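FAD dependent oxidoreductase (Chelativorans sp. BNC1, PDB 6PXS) binds FAD and acts as an iminodiacetate oxidase, a flavoenzyme of the DadA oxidoreductase family that probably oxidises its substrate at the flavin. Local coordinates at residues Ser86-Leu91 with Gly147-Gly152. Sequence-based numbering, arbitrary orientation.
Sequences SRVGAL and GARVDG
Ser86 and Arg149 form a single antiparallel bridge, a hydrogen-bonded pair, in this FAD-dependent oxidoreductase of the DadA family. Two backbone bonds define it: Ser86 N donates to Arg149 O at 3.2 Å, and Arg149 N to Ser86 O at 3.3 Å with an N-H...O angle of 157°. Directly after Ser86 the chain makes an inverse gamma turn centred on Arg87, consistent with the pairing stopping at one bridge. It ties the approach to strand 90-93 to strand 148-149, whose Ala148 is backbone hydrogen-bonded to Val45 beside the FAD-binding residue Val44.

The Arg149 side chain folds back over Ser86. From CB, a chi1 of 44° sets CG between the backbone N and the carbonyl carbon, and CG packs on Val88 CG2 at 4.0 Å. The chain then bends at chi2 (78°), carrying NE past Val88 CG1 at 4.1 Å. The guanidinium lays one face against Ser86 CB, which sits over its centre 3.5 Å from CZ. At the tip, NH1 donates a hydrogen bond to Gly84 O, while NH2 has a long, weak ion pair with Asp255. A leucine in place of Arg149 would probably lose the flat group lying against Ser86 CB and leave Gly84 O without this donor and Asp255 without its distant charge. The methyl of Ala148 packs against the gamma turn, its CB 3.8 Å from Arg87 CA.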
# COMPACT_ATOMS: atom_id res chain seq x y z
N SER A 86 -5.17 19.05 19.95
CA SER A 86 -6.15 20.12 19.96
C SER A 86 -7.16 19.93 21.08
O SER A 86 -7.73 18.85 21.24
CB SER A 86 -6.86 20.19 18.61
OG SER A 86 -7.73 21.31 18.54
N ARG A 87 -7.38 20.98 21.88
CA ARG A 87 -8.36 20.95 22.97
C ARG A 87 -9.73 21.25 22.36
O ARG A 87 -10.26 22.36 22.46
CB ARG A 87 -7.98 21.94 24.06
CG ARG A 87 -8.84 21.88 25.31
CD ARG A 87 -8.37 22.88 26.36
NE ARG A 87 -9.18 22.85 27.58
CZ ARG A 87 -10.24 23.62 27.80
NH1 ARG A 87 -10.64 24.50 26.90
NH2 ARG A 87 -10.90 23.50 28.95
N VAL A 88 -10.30 20.23 21.71
CA VAL A 88 -11.52 20.41 20.94
C VAL A 88 -12.78 20.08 21.72
O VAL A 88 -13.89 20.23 21.19
CB VAL A 88 -11.49 19.53 19.66
CG1 VAL A 88 -10.34 19.95 18.77
CG2 VAL A 88 -11.38 18.05 20.03
N GLY A 89 -12.66 19.63 22.96
CA GLY A 89 -13.81 19.19 23.73
C GLY A 89 -14.25 17.80 23.31
O GLY A 89 -13.79 17.22 22.33
N ALA A 90 -15.17 17.24 24.10
CA ALA A 90 -15.66 15.89 23.87
C ALA A 90 -17.16 15.84 24.10
O ALA A 90 -17.72 16.63 24.86
CB ALA A 90 -14.96 14.88 24.79
N LEU A 91 -17.81 14.89 23.42
CA LEU A 91 -19.23 14.62 23.58
C LEU A 91 -19.40 13.20 24.07
O LEU A 91 -18.89 12.26 23.45
CB LEU A 91 -19.98 14.82 22.26
CG LEU A 91 -20.02 16.24 21.68
CD1 LEU A 91 -20.61 16.22 20.28
CD2 LEU A 91 -20.81 17.16 22.58
N GLY A 147 -11.98 17.84 26.82
CA GLY A 147 -11.56 16.70 26.04
C GLY A 147 -10.72 17.10 24.85
O GLY A 147 -11.07 18.04 24.13
N ALA A 148 -9.60 16.41 24.64
CA ALA A 148 -8.69 16.72 23.55
C ALA A 148 -8.33 15.44 22.81
O ALA A 148 -8.65 14.33 23.24
CB ALA A 148 -7.42 17.41 24.05
N ARG A 149 -7.66 15.61 21.67
CA ARG A 149 -7.16 14.49 20.88
C ARG A 149 -5.74 14.81 20.43
O ARG A 149 -5.26 15.93 20.57
CB ARG A 149 -8.07 14.19 19.67
CG ARG A 149 -8.55 15.41 18.89
CD ARG A 149 -7.49 15.99 17.96
NE ARG A 149 -8.07 16.95 17.02
CZ ARG A 149 -7.37 17.70 16.18
NH1 ARG A 149 -6.05 17.61 16.14
NH2 ARG A 149 -7.99 18.55 15.37
N VAL A 150 -5.06 13.79 19.90
CA VAL A 150 -3.67 13.92 19.48
C VAL A 150 -3.35 12.77 18.54
O VAL A 150 -4.01 11.73 18.56
CB VAL A 150 -2.71 13.93 20.70
CG1 VAL A 150 -2.83 12.63 21.48
CG2 VAL A 150 -1.28 14.16 20.25
N ASP A 151 -2.33 12.95 17.71
CA ASP A 151 -1.83 11.89 16.84
C ASP A 151 -0.73 11.14 17.59
O ASP A 151 0.37 11.66 17.78
CB ASP A 151 -1.30 12.47 15.53
CG ASP A 151 -0.95 11.40 14.51
OD1 ASP A 151 -0.42 10.34 14.91
OD2 ASP A 151 -1.20 11.62 13.30
N GLY A 152 -1.04 9.91 18.02
CA GLY A 152 -0.09 9.16 18.82
C GLY A 152 1.27 9.02 18.17
O GLY A 152 2.30 9.19 18.83